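Long-range contact in AclR protein (Streptomyces galilaeus, PDB 2GEY), which is a putative hydroxylase of the SnoaL-like family, probably acting in the biosynthesis of aromatic polyketide antibiotics: residues D73-H85 and G96-F109. Sequence-based numbering, arbitrary orientation. Where two conformers were deposited one is given.
Sequences DRVALRITVTATH and GQRVSWHLVEELRF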
# COMPACT_ATOMS: atom_id res chain seq x y z
N ASP A 73 -0.81 -21.52 3.09
CA ASP A 73 -0.97 -21.67 1.63
C ASP A 73 -0.87 -20.35 0.87
O ASP A 73 -1.21 -20.29 -0.33
CB ASP A 73 -2.29 -22.39 1.31
CG ASP A 73 -3.51 -21.76 1.97
OD1 ASP A 73 -3.39 -20.73 2.68
OD2 ASP A 73 -4.63 -22.32 1.81
N ARG A 74 -0.39 -19.30 1.54
CA ARG A 74 -0.33 -17.97 0.97
C ARG A 74 1.09 -17.46 0.75
O ARG A 74 2.03 -17.87 1.45
CB ARG A 74 -1.09 -16.99 1.86
CG ARG A 74 -2.59 -17.22 1.88
CD ARG A 74 -3.29 -16.21 2.78
NE ARG A 74 -3.03 -16.47 4.19
CZ ARG A 74 -2.55 -15.60 5.09
NH1 ARG A 74 -2.25 -14.35 4.76
NH2 ARG A 74 -2.36 -16.00 6.33
N VAL A 75 1.22 -16.56 -0.21
CA VAL A 75 2.47 -15.84 -0.48
C VAL A 75 2.10 -14.37 -0.71
O VAL A 75 1.07 -14.09 -1.34
CB VAL A 75 3.20 -16.39 -1.72
CG1 VAL A 75 4.53 -15.66 -1.93
CG2 VAL A 75 3.42 -17.90 -1.59
N ALA A 76 2.93 -13.46 -0.21
CA ALA A 76 2.76 -12.02 -0.46
C ALA A 76 4.07 -11.42 -0.96
O ALA A 76 5.15 -11.73 -0.43
CB ALA A 76 2.31 -11.30 0.81
N LEU A 77 3.96 -10.57 -1.98
CA LEU A 77 5.12 -9.94 -2.60
C LEU A 77 4.90 -8.45 -2.58
O LEU A 77 3.86 -7.97 -3.02
CB LEU A 77 5.28 -10.38 -4.05
CG LEU A 77 5.51 -11.88 -4.25
CD1 LEU A 77 4.17 -12.59 -4.38
CD2 LEU A 77 6.34 -12.12 -5.48
N ARG A 78 5.89 -7.72 -2.08
CA ARG A 78 5.91 -6.27 -2.17
C ARG A 78 6.80 -5.94 -3.36
O ARG A 78 7.98 -6.29 -3.40
CB ARG A 78 6.46 -5.66 -0.88
CG ARG A 78 6.48 -4.13 -0.91
CD ARG A 78 6.64 -3.52 0.48
NE ARG A 78 7.78 -4.09 1.21
CZ ARG A 78 9.04 -3.69 1.08
NH1 ARG A 78 9.37 -2.70 0.27
NH2 ARG A 78 9.98 -4.28 1.79
N ILE A 79 6.21 -5.24 -4.33
CA ILE A 79 6.80 -5.05 -5.64
C ILE A 79 6.82 -3.57 -6.02
O ILE A 79 5.85 -2.86 -5.79
CB ILE A 79 6.00 -5.84 -6.69
CG1 ILE A 79 6.12 -7.34 -6.42
CG2 ILE A 79 6.46 -5.49 -8.11
CD1 ILE A 79 5.09 -8.19 -7.12
N THR A 80 7.93 -3.14 -6.62
CA THR A 80 8.03 -1.83 -7.24
C THR A 80 8.09 -2.03 -8.75
O THR A 80 8.88 -2.84 -9.25
CB THR A 80 9.28 -1.08 -6.76
OG1 THR A 80 9.16 -0.85 -5.35
CG2 THR A 80 9.44 0.26 -7.50
N VAL A 81 7.21 -1.33 -9.46
CA VAL A 81 7.18 -1.38 -10.92
C VAL A 81 7.81 -0.12 -11.48
O VAL A 81 7.54 0.98 -10.99
CB VAL A 81 5.74 -1.49 -11.45
CG1 VAL A 81 5.74 -1.61 -12.98
CG2 VAL A 81 5.03 -2.69 -10.83
N THR A 82 8.66 -0.29 -12.48
CA THR A 82 9.23 0.84 -13.23
C THR A 82 9.03 0.60 -14.72
O THR A 82 9.08 -0.53 -15.18
CB THR A 82 10.71 1.06 -12.92
OG1 THR A 82 11.46 -0.12 -13.20
CG2 THR A 82 10.90 1.44 -11.46
N ALA A 83 8.81 1.68 -15.46
CA ALA A 83 8.54 1.57 -16.88
C ALA A 83 8.67 2.92 -17.56
O ALA A 83 8.89 3.94 -16.90
CB ALA A 83 7.14 1.03 -17.10
N THR A 84 8.52 2.91 -18.87
CA THR A 84 8.38 4.13 -19.66
C THR A 84 6.94 4.22 -20.15
O THR A 84 6.35 3.20 -20.54
CB THR A 84 9.34 4.13 -20.86
OG1 THR A 84 10.63 3.68 -20.44
CG2 THR A 84 9.48 5.52 -21.42
N HIS A 85 6.38 5.42 -20.15
CA HIS A 85 5.01 5.63 -20.61
C HIS A 85 5.01 5.79 -22.13
O HIS A 85 5.27 6.88 -22.66
CB HIS A 85 4.39 6.86 -19.92
CG HIS A 85 2.95 7.07 -20.26
ND1 HIS A 85 2.34 8.31 -20.19
CD2 HIS A 85 2.00 6.21 -20.69
CE1 HIS A 85 1.07 8.20 -20.55
NE2 HIS A 85 0.84 6.93 -20.87
N GLY A 96 6.69 9.25 -22.88
CA GLY A 96 8.02 8.66 -22.92
C GLY A 96 8.74 8.85 -21.59
O GLY A 96 9.92 8.52 -21.47
N GLN A 97 8.02 9.37 -20.59
CA GLN A 97 8.56 9.58 -19.25
C GLN A 97 8.76 8.26 -18.54
O GLN A 97 7.94 7.35 -18.70
CB GLN A 97 7.58 10.35 -18.36
CG GLN A 97 7.67 11.85 -18.35
CD GLN A 97 7.08 12.42 -17.06
OE1 GLN A 97 7.77 13.11 -16.30
NE2 GLN A 97 5.81 12.09 -16.79
N ARG A 98 9.80 8.18 -17.72
CA ARG A 98 9.91 7.07 -16.78
C ARG A 98 8.89 7.24 -15.66
O ARG A 98 8.69 8.34 -15.14
CB ARG A 98 11.32 6.99 -16.19
CG ARG A 98 12.40 6.67 -17.20
CD ARG A 98 12.29 5.23 -17.70
NE ARG A 98 12.69 4.28 -16.67
CZ ARG A 98 12.52 2.96 -16.73
NH1 ARG A 98 11.92 2.38 -17.77
NH2 ARG A 98 12.95 2.21 -15.72
N VAL A 99 8.27 6.13 -15.27
CA VAL A 99 7.26 6.13 -14.24
C VAL A 99 7.52 4.97 -13.29
O VAL A 99 8.30 4.06 -13.60
CB VAL A 99 5.83 6.00 -14.82
CG1 VAL A 99 5.53 7.16 -15.78
CG2 VAL A 99 5.62 4.65 -15.51
N SER A 100 6.87 5.03 -12.13
CA SER A 100 6.94 3.97 -11.13
C SER A 100 5.65 3.88 -10.33
O SER A 100 4.88 4.85 -10.21
CB SER A 100 8.13 4.21 -10.19
OG SER A 100 7.93 5.39 -9.41
N TRP A 101 5.41 2.70 -9.77
CA TRP A 101 4.39 2.53 -8.76
C TRP A 101 4.73 1.34 -7.88
O TRP A 101 5.75 0.68 -8.09
CB TRP A 101 2.98 2.46 -9.38
CG TRP A 101 2.68 1.29 -10.25
CD1 TRP A 101 2.08 0.13 -9.88
CD2 TRP A 101 2.92 1.19 -11.66
NE1 TRP A 101 1.94 -0.70 -10.95
CE2 TRP A 101 2.44 -0.08 -12.07
CE3 TRP A 101 3.48 2.04 -12.62
CZ2 TRP A 101 2.52 -0.51 -13.39
CZ3 TRP A 101 3.56 1.61 -13.92
CH2 TRP A 101 3.08 0.34 -14.30
N HIS A 102 3.90 1.11 -6.88
CA HIS A 102 4.21 0.13 -5.83
C HIS A 102 2.97 -0.66 -5.55
O HIS A 102 1.86 -0.13 -5.60
CB HIS A 102 4.69 0.85 -4.57
CG HIS A 102 5.79 1.84 -4.84
ND1 HIS A 102 7.12 1.48 -4.87
CD2 HIS A 102 5.74 3.16 -5.14
CE1 HIS A 102 7.84 2.55 -5.16
NE2 HIS A 102 7.03 3.58 -5.32
N LEU A 103 3.14 -1.94 -5.25
CA LEU A 103 2.00 -2.78 -4.94
C LEU A 103 2.39 -3.94 -4.05
O LEU A 103 3.57 -4.28 -3.95
CB LEU A 103 1.36 -3.29 -6.23
CG LEU A 103 2.31 -4.06 -7.17
CD1 LEU A 103 2.18 -5.54 -6.97
CD2 LEU A 103 2.05 -3.70 -8.62
N VAL A 104 1.40 -4.53 -3.40
CA VAL A 104 1.55 -5.79 -2.72
C VAL A 104 0.54 -6.74 -3.36
O VAL A 104 -0.64 -6.41 -3.51
CB VAL A 104 1.33 -5.70 -1.20
CG1 VAL A 104 1.34 -7.10 -0.56
CG2 VAL A 104 2.40 -4.83 -0.57
N GLU A 105 1.02 -7.91 -3.77
CA GLU A 105 0.15 -8.96 -4.26
C GLU A 105 0.15 -10.09 -3.26
O GLU A 105 1.21 -10.49 -2.79
CB GLU A 105 0.65 -9.49 -5.61
CG GLU A 105 0.52 -8.46 -6.71
CD GLU A 105 0.81 -9.00 -8.08
OE1 GLU A 105 1.99 -8.91 -8.51
OE2 GLU A 105 -0.14 -9.50 -8.75
N GLU A 106 -1.03 -10.62 -2.96
CA GLU A 106 -1.16 -11.75 -2.06
C GLU A 106 -1.87 -12.85 -2.83
O GLU A 106 -2.88 -12.59 -3.49
CB GLU A 106 -1.92 -11.36 -0.79
CG GLU A 106 -2.02 -12.46 0.25
CD GLU A 106 -2.79 -12.04 1.49
OE1 GLU A 106 -3.08 -10.83 1.67
OE2 GLU A 106 -3.09 -12.94 2.31
N LEU A 107 -1.34 -14.07 -2.74
CA LEU A 107 -1.85 -15.21 -3.50
C LEU A 107 -2.07 -16.39 -2.57
O LEU A 107 -1.26 -16.65 -1.69
CB LEU A 107 -0.86 -15.61 -4.59
CG LEU A 107 -0.51 -14.60 -5.68
CD1 LEU A 107 0.44 -15.24 -6.67
CD2 LEU A 107 -1.75 -14.09 -6.40
N ARG A 108 -3.18 -17.11 -2.77
CA ARG A 108 -3.44 -18.35 -2.05
C ARG A 108 -3.47 -19.49 -3.06
O ARG A 108 -4.11 -19.37 -4.12
CB ARG A 108 -4.76 -18.29 -1.27
CG ARG A 108 -4.96 -19.51 -0.37
CD ARG A 108 -6.15 -19.37 0.55
NE ARG A 108 -7.40 -19.58 -0.15
CZ ARG A 108 -7.95 -20.77 -0.40
NH1 ARG A 108 -7.34 -21.90 -0.06
NH2 ARG A 108 -9.12 -20.82 -1.03
N PHE A 109 -2.80 -20.59 -2.73
CA PHE A 109 -2.63 -21.74 -3.62
C PHE A 109 -3.43 -22.94 -3.17
O PHE A 109 -3.55 -23.20 -1.98
CB PHE A 109 -1.16 -22.17 -3.67
CG PHE A 109 -0.28 -21.24 -4.45
CD1 PHE A 109 0.16 -20.05 -3.89
CD2 PHE A 109 0.11 -21.56 -5.75
CE1 PHE A 109 0.96 -19.18 -4.61
CE2 PHE A 109 0.92 -20.70 -6.47
CZ PHE A 109 1.34 -19.50 -5.90
O HOH W 1 -4.81 -24.39 0.09
O HOH W 2 12.78 -0.68 -15.42
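The carbonyl O of Asp73 takes the Phe109 N-H just ahead of a long antiparallel beta ladder. Strands 74-84 and 98-109 are neighbours inside the curved sheet of this SnoaL-like, NTF2-type alpha+beta barrel, between strands 113-122 and 62-71. OD2 of Asp73 meets Arg108 NH1 at the guanidinium edge in a salt bridge whose hydrogen bond is weak (3.3 Å); the stronger partner of Arg108 is Glu116 on the next strand. Arg74 bends at chi3 (-72°) and brings NH1 to Glu106 OE2, 2.9 Å away on the syn side but 35° out of the carboxylate plane. The other oxygen of Glu106 is held by Ser67 and Arg78 of the second subunit, which Arg74, Arg78, Thr80, His102 and Val104 on this face also contact. From Val75 every second residue forms a hydrogen-bonded pair with its partner on the other strand, starting with Leu107, and these residues turn to the barrel interior. There Ile79 lies beside Leu103, CB to CD1 3.8 Å, while its CD1 reaches Glu105 OE1, which also binds a glycerol, consistent with a pocket. Back on the dimer face, Thr80 OG1 accepts a bond from His102 ND1 (3.1 Å) and is also bonded to Asp39 of the second subunit. Val81 sits over the indole of Trp101: CG1, anti to the backbone N (chi1 -178°), makes a CH-pi contact 3.6 Å from the six-membered ring centroid. Arg98 curls back so that NH1 gives Thr84 OG1, itself bonded to Asp60, an in-plane bond of 3.2 Å. Beyond the strands, His85 O receives the N-H of Gly96 at 2.8 Å.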